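Local coordinates for Tat-secreted protein Rv2525c (Mycobacterium tuberculosis, PDB 4PMQ) that may act as a peptidoglycan hydrolase with glycosidase activity and shows esterase activity toward p-nitrophenyl esters in vitro, at residues C65-K70 / S108-P113; G139-S144 / W160-G165. One frame throughout, in Å; residues are numbered along the deposited sequence. Where two conformers were deposited one is given.

Contact 1 (C65-K70 / S108-P113). With GOL (glycerol), chain E.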
loop_
_atom_site.group_PDB
_atom_site.type_symbol
_atom_site.label_atom_id
_atom_site.label_comp_id
_atom_site.label_asym_id
_atom_site.label_seq_id
_atom_site.Cartn_x
_atom_site.Cartn_y
_atom_site.Cartn_z
ATOM N N CYS A 65 -2.479 2.264 -1.974
ATOM C CA CYS A 65 -2.414 1.010 -1.246
ATOM C C CYS A 65 -3.784 0.703 -0.682
ATOM O O CYS A 65 -4.626 1.595 -0.548
ATOM C CB CYS A 65 -1.356 1.044 -0.151
ATOM S SG CYS A 65 -1.728 2.200 1.185
ATOM N N TYR A 66 -4.013 -0.548 -0.391
ATOM C CA TYR A 66 -5.319 -0.968 0.096
ATOM C C TYR A 66 -5.190 -1.736 1.377
ATOM O O TYR A 66 -4.493 -2.745 1.394
ATOM C CB TYR A 66 -6.008 -1.866 -0.958
ATOM C CG TYR A 66 -7.427 -2.226 -0.584
ATOM C CD1 TYR A 66 -7.696 -3.269 0.310
ATOM C CD2 TYR A 66 -8.505 -1.516 -1.107
ATOM C CE1 TYR A 66 -9.000 -3.570 0.701
ATOM C CE2 TYR A 66 -9.819 -1.798 -0.712
ATOM C CZ TYR A 66 -10.057 -2.823 0.194
ATOM O OH TYR A 66 -11.339 -3.141 0.554
ATOM N N GLN A 67 -5.924 -1.332 2.402
ATOM C CA GLN A 67 -6.042 -2.110 3.640
ATOM C C GLN A 67 -7.348 -1.747 4.277
ATOM O O GLN A 67 -7.537 -0.596 4.669
ATOM C CB GLN A 67 -4.887 -1.898 4.622
ATOM C CG GLN A 67 -5.013 -2.885 5.803
ATOM C CD GLN A 67 -3.891 -2.899 6.790
ATOM O OE1 GLN A 67 -2.797 -2.392 6.546
ATOM N NE2 GLN A 67 -4.133 -3.556 7.917
ATOM N N TYR A 68 -8.238 -2.720 4.379
ATOM C CA TYR A 68 -9.527 -2.471 5.004
ATOM C C TYR A 68 -9.524 -3.039 6.426
ATOM O O TYR A 68 -9.666 -2.278 7.377
ATOM C CB TYR A 68 -10.686 -3.039 4.165
ATOM C CG TYR A 68 -12.029 -2.909 4.860
ATOM C CD1 TYR A 68 -12.717 -1.694 4.878
ATOM C CD2 TYR A 68 -12.628 -4.005 5.475
ATOM C CE1 TYR A 68 -13.955 -1.569 5.526
ATOM C CE2 TYR A 68 -13.857 -3.890 6.132
ATOM C CZ TYR A 68 -14.534 -2.682 6.126
ATOM O OH TYR A 68 -15.757 -2.606 6.771
ATOM N N GLY A 69 -9.407 -4.369 6.553
ATOM C CA GLY A 69 -9.382 -5.044 7.844
ATOM C C GLY A 69 -7.991 -5.173 8.438
ATOM O O GLY A 69 -7.005 -4.685 7.868
ATOM N N LYS A 70 -7.906 -5.830 9.591
ATOM C CA LYS A 70 -6.643 -6.024 10.316
ATOM C C LYS A 70 -6.778 -7.165 11.309
ATOM O O LYS A 70 -7.860 -7.342 11.863
ATOM C CB LYS A 70 -6.296 -4.724 11.082
ATOM C CG LYS A 70 -4.842 -4.659 11.577
ATOM C CD LYS A 70 -4.665 -3.512 12.581
ATOM C CE LYS A 70 -3.219 -3.166 12.836
ATOM N NZ LYS A 70 -2.613 -2.434 11.690
ATOM N N SER A 108 -2.654 -5.022 0.842
ATOM C CA SER A 108 -1.896 -5.245 2.070
ATOM C C SER A 108 -2.018 -6.630 2.694
ATOM O O SER A 108 -3.121 -7.185 2.865
ATOM C CB SER A 108 -2.280 -4.214 3.119
ATOM O OG SER A 108 -2.005 -2.938 2.574
ATOM N N ILE A 109 -0.841 -7.160 3.071
ATOM C CA ILE A 109 -0.651 -8.393 3.819
ATOM C C ILE A 109 0.021 -7.877 5.107
ATOM O O ILE A 109 1.239 -7.982 5.241
ATOM C CB ILE A 109 0.130 -9.525 3.104
ATOM C CG1 ILE A 109 -0.408 -9.851 1.664
ATOM C CG2 ILE A 109 0.166 -10.786 4.007
ATOM C CD1 ILE A 109 -1.875 -10.190 1.537
ATOM N N ASP A 110 -0.782 -7.229 6.007
ATOM C CA ASP A 110 -0.318 -6.592 7.234
ATOM C C ASP A 110 -0.181 -7.645 8.341
ATOM O O ASP A 110 -0.806 -7.572 9.398
ATOM C CB ASP A 110 -1.335 -5.474 7.603
ATOM C CG ASP A 110 -0.922 -4.641 8.798
ATOM O OD1 ASP A 110 0.310 -4.503 9.033
ATOM O OD2 ASP A 110 -1.823 -4.174 9.528
ATOM N N ASP A 111 0.616 -8.673 8.043
ATOM C CA ASP A 111 0.816 -9.861 8.865
ATOM C C ASP A 111 2.163 -10.500 8.566
ATOM O O ASP A 111 2.842 -10.138 7.582
ATOM C CB ASP A 111 -0.317 -10.875 8.526
ATOM C CG ASP A 111 -1.610 -10.592 9.265
ATOM O OD1 ASP A 111 -1.617 -10.698 10.512
ATOM O OD2 ASP A 111 -2.604 -10.235 8.600
ATOM N N ASN A 112 2.510 -11.496 9.382
ATOM C CA ASN A 112 3.726 -12.297 9.266
ATOM C C ASN A 112 3.251 -13.744 9.092
ATOM O O ASN A 112 3.222 -14.526 10.063
ATOM C CB ASN A 112 4.622 -12.103 10.513
ATOM C CG ASN A 112 5.873 -12.940 10.421
ATOM O OD1 ASN A 112 6.243 -13.369 9.320
ATOM N ND2 ASN A 112 6.530 -13.198 11.571
ATOM N N PRO A 113 2.792 -14.090 7.872
ATOM C CA PRO A 113 2.143 -15.395 7.686
ATOM C C PRO A 113 3.089 -16.572 7.548
ATOM O O PRO A 113 4.222 -16.424 7.068
ATOM C CB PRO A 113 1.380 -15.204 6.358
ATOM C CG PRO A 113 2.252 -14.254 5.589
ATOM C CD PRO A 113 2.741 -13.285 6.627
HETATM C C1 GOL E . 1.075 0.758 5.912
HETATM O O1 GOL E . 1.556 0.581 7.234
HETATM C C2 GOL E . 0.033 -0.289 5.602
HETATM O O2 GOL E . -1.100 -0.110 6.461
HETATM C C3 GOL E . -0.359 -0.151 4.149
HETATM O O3 GOL E . -1.649 -0.684 3.899
#
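Q67 and D110 meet because each swings CG to the far side from its backbone N (chi1 -173° in Q67, -175° in D110), and the glutamine then runs on extended until the two side chains cross at about a right angle. NE2 of Q67 gives one hydrogen to OD2 of D110 at 2.9 Å, nearly straight, reaching that oxygen from the anti side and somewhat out of the carboxylate plane. Its other hydrogen goes to O of G69, 3.1 Å from NE2 of Q67 and within the amide plane, so two bonds fix the rotation of the amide. A glutamine suits this place: with both hydrogens of NE2 spent, OE1 of Q67 is turned to the bound glycerol, whose O2 lies 2.8 Å from it. K70, an exposed residue, reaches over, its long chain bending at the last torsion (chi4 74°) to set NZ of K70 2.9 Å from OD2 of D110 on the syn lone pair. Two donors, NE2 of Q67 and NZ of K70, thus grip OD2. S108, small enough to sit close against the strand end, bonds through its N to O of Y66 at 3.0 Å. In the conformer given, one of two deposited, OG of S108 doubles the grip on O of Y66 at 2.8 Å from above the carbonyl plane. In that same conformer OG of S108 also meets O3 of the glycerol at 2.6 Å. Such a polar lining at the C-terminal ends of parallel strands is where TIM-barrel glycosidases place their active sites, consistent with the proposed hydrolase role; a tartrate lies beside K70. Strands 61-66 and 105-108 are neighbours in the sheet, with strand 27-31 flanking the first and strand 138-142 the second, while I109 and P113 pack on helix 115-133.

Contact 2 (G139-S144 / W160-G165); sequences GVYANS and WQHNWG
The shortest polar bond here runs from N of W160 to O of V140, 2.8 Å and nearly straight at 168°. N of A142 then bonds to O of W160 at 3.0 Å, and N of H162 to O of A142 at 2.9 Å, so the chain 160-162 alternately gives to and takes from its partner, as parallel strands do. On the face that carries Y141 and W160, the tyrosine turns its edge to the indole: CD1 of Y141 stands over the face of W160, 3.4 Å from CD2 of W160, with the ring planes at 54° in an edge-to-face pair. The broad indole suits this place by offering a face wide enough for the tyrosine edge, while its NE1 bonds to N195. Strands 138-142 and 158-161 with helix 144-153 between them form a beta-alpha-beta unit, the repeating element of a TIM barrel. H162 completes the aromatic cluster: CD2 of H162 lies over a face of Y141, 3.5 Å from CE2 of Y141. With chi1 at 67°, its CG sits between the backbone N and the carbonyl carbon, which lays the imidazole over the peptide joining A142 to N143. Both imidazole nitrogens are engaged, ND1 of H162 accepting from N of W164 at 3.1 Å in the ring plane and NE2 bonding to O of I109; histidine fits because it can offer one nitrogen as donor and the other as acceptor. N143 serves as the N-cap of helix 144-153, where OD1 takes the backbone N of T146. ND2 of N143 gives a hydrogen to O of W164 at 3.0 Å, on a lone pair in the carbonyl plane, so one asparagine joins the helix start to the turn after strand 158-161. The hydroxyl of Y141 reaches Q179 and the bound glycerol.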
loop_
_atom_site.group_PDB
_atom_site.type_symbol
_atom_site.label_atom_id
_atom_site.label_comp_id
_atom_site.label_asym_id
_atom_site.label_seq_id
_atom_site.Cartn_x
_atom_site.Cartn_y
_atom_site.Cartn_z
ATOM N N GLY A 139 -0.043 -4.782 -6.702
ATOM C CA GLY A 139 1.068 -4.532 -5.797
ATOM C C GLY A 139 0.849 -5.337 -4.532
ATOM O O GLY A 139 -0.289 -5.690 -4.180
ATOM N N VAL A 140 1.943 -5.614 -3.813
ATOM C CA VAL A 140 1.847 -6.372 -2.574
ATOM C C VAL A 140 2.671 -5.690 -1.492
ATOM O O VAL A 140 3.884 -5.543 -1.671
ATOM C CB VAL A 140 2.317 -7.861 -2.753
ATOM C CG1 VAL A 140 2.038 -8.683 -1.482
ATOM C CG2 VAL A 140 1.635 -8.524 -3.956
ATOM N N TYR A 141 2.018 -5.338 -0.354
ATOM C CA TYR A 141 2.666 -4.824 0.854
ATOM C C TYR A 141 2.800 -6.039 1.759
ATOM O O TYR A 141 1.789 -6.602 2.180
ATOM C CB TYR A 141 1.835 -3.698 1.514
ATOM C CG TYR A 141 2.237 -3.341 2.934
ATOM C CD1 TYR A 141 3.374 -2.563 3.191
ATOM C CD2 TYR A 141 1.457 -3.732 4.019
ATOM C CE1 TYR A 141 3.693 -2.158 4.490
ATOM C CE2 TYR A 141 1.807 -3.391 5.326
ATOM C CZ TYR A 141 2.913 -2.590 5.556
ATOM O OH TYR A 141 3.190 -2.212 6.846
ATOM N N ALA A 142 4.023 -6.492 2.009
ATOM C CA ALA A 142 4.229 -7.708 2.805
ATOM C C ALA A 142 5.646 -7.716 3.330
ATOM O O ALA A 142 6.461 -6.912 2.838
ATOM C CB ALA A 142 3.997 -8.942 1.924
ATOM N N ASN A 143 5.986 -8.683 4.226
ATOM C CA ASN A 143 7.386 -8.791 4.665
ATOM C C ASN A 143 8.216 -9.435 3.509
ATOM O O ASN A 143 7.652 -9.846 2.463
ATOM C CB ASN A 143 7.502 -9.582 5.962
ATOM C CG ASN A 143 7.022 -11.011 5.850
ATOM O OD1 ASN A 143 7.177 -11.679 4.808
ATOM N ND2 ASN A 143 6.544 -11.573 6.953
ATOM N N SER A 144 9.545 -9.451 3.656
ATOM C CA SER A 144 10.416 -9.923 2.579
ATOM C C SER A 144 10.252 -11.411 2.278
ATOM O O SER A 144 10.447 -11.798 1.120
ATOM C CB SER A 144 11.872 -9.589 2.880
ATOM O OG SER A 144 12.312 -10.265 4.032
ATOM N N TRP A 160 6.192 -3.896 -1.866
ATOM C CA TRP A 160 6.468 -2.890 -0.844
ATOM C C TRP A 160 6.746 -3.632 0.436
ATOM O O TRP A 160 5.851 -4.288 0.977
ATOM C CB TRP A 160 5.251 -1.943 -0.718
ATOM C CG TRP A 160 5.304 -0.950 0.406
ATOM C CD1 TRP A 160 6.402 -0.536 1.107
ATOM C CD2 TRP A 160 4.189 -0.214 0.930
ATOM N NE1 TRP A 160 6.038 0.406 2.047
ATOM C CE2 TRP A 160 4.683 0.622 1.959
ATOM C CE3 TRP A 160 2.822 -0.157 0.604
ATOM C CZ2 TRP A 160 3.843 1.426 2.739
ATOM C CZ3 TRP A 160 1.988 0.632 1.383
ATOM C CH2 TRP A 160 2.503 1.446 2.408
ATOM N N GLN A 161 8.025 -3.630 0.855
ATOM C CA GLN A 161 8.420 -4.424 2.003
ATOM C C GLN A 161 8.093 -3.790 3.336
ATOM O O GLN A 161 8.433 -2.614 3.549
ATOM C CB GLN A 161 9.930 -4.708 1.959
ATOM C CG GLN A 161 10.399 -5.581 3.138
ATOM C CD GLN A 161 11.897 -5.784 3.077
ATOM O OE1 GLN A 161 12.449 -5.942 1.990
ATOM N NE2 GLN A 161 12.576 -5.706 4.220
ATOM N N HIS A 162 7.526 -4.600 4.262
ATOM C CA HIS A 162 7.403 -4.212 5.683
ATOM C C HIS A 162 8.359 -5.108 6.476
ATOM O O HIS A 162 8.803 -6.139 5.970
ATOM C CB HIS A 162 5.984 -4.201 6.266
ATOM C CG HIS A 162 5.288 -5.520 6.395
ATOM N ND1 HIS A 162 5.668 -6.463 7.357
ATOM C CD2 HIS A 162 4.160 -5.953 5.785
ATOM C CE1 HIS A 162 4.768 -7.435 7.287
ATOM N NE2 HIS A 162 3.840 -7.177 6.359
ATOM N N ASN A 163 8.692 -4.719 7.693
ATOM C CA ASN A 163 9.726 -5.424 8.453
ATOM C C ASN A 163 9.220 -6.449 9.496
ATOM O O ASN A 163 10.033 -7.009 10.240
ATOM C CB ASN A 163 10.604 -4.379 9.128
ATOM C CG ASN A 163 11.476 -3.666 8.117
ATOM O OD1 ASN A 163 11.572 -4.073 6.931
ATOM N ND2 ASN A 163 12.157 -2.622 8.567
ATOM N N TRP A 164 7.924 -6.733 9.523
ATOM C CA TRP A 164 7.407 -7.700 10.480
ATOM C C TRP A 164 7.580 -9.084 9.882
ATOM O O TRP A 164 6.728 -9.523 9.098
ATOM C CB TRP A 164 5.942 -7.376 10.800
ATOM C CG TRP A 164 5.309 -8.335 11.771
ATOM C CD1 TRP A 164 5.949 -9.189 12.632
ATOM C CD2 TRP A 164 3.906 -8.515 11.997
ATOM N NE1 TRP A 164 5.022 -9.930 13.336
ATOM C CE2 TRP A 164 3.763 -9.482 13.019
ATOM C CE3 TRP A 164 2.750 -7.915 11.466
ATOM C CZ2 TRP A 164 2.503 -9.924 13.457
ATOM C CZ3 TRP A 164 1.512 -8.302 11.957
ATOM C CH2 TRP A 164 1.398 -9.298 12.937
ATOM N N GLY A 165 8.704 -9.720 10.204
ATOM C CA GLY A 165 9.011 -11.035 9.644
ATOM C C GLY A 165 10.045 -10.956 8.537
ATOM O O GLY A 165 10.212 -11.915 7.769
#

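In the fold
Contact 1 closes along the chain before contact 2 opens, and their centres lie about 10 Å apart in the same sheet. The strand order explains the closeness: 61-66, 105-108, 138-142 and 158-161 pair in turn, all parallel, so the loop 108-113 of contact 1 lies against the 139-144 segment of contact 2. A probable hydrogen bond joins them there, I109 N to Y141 O at 2.8 Å. One glycerol is bonded by side chains of both contacts. Together they build adjoining parts of the barrel's C-terminal strand ends, consistent with a substrate pocket there in a glycoside hydrolase-like domain.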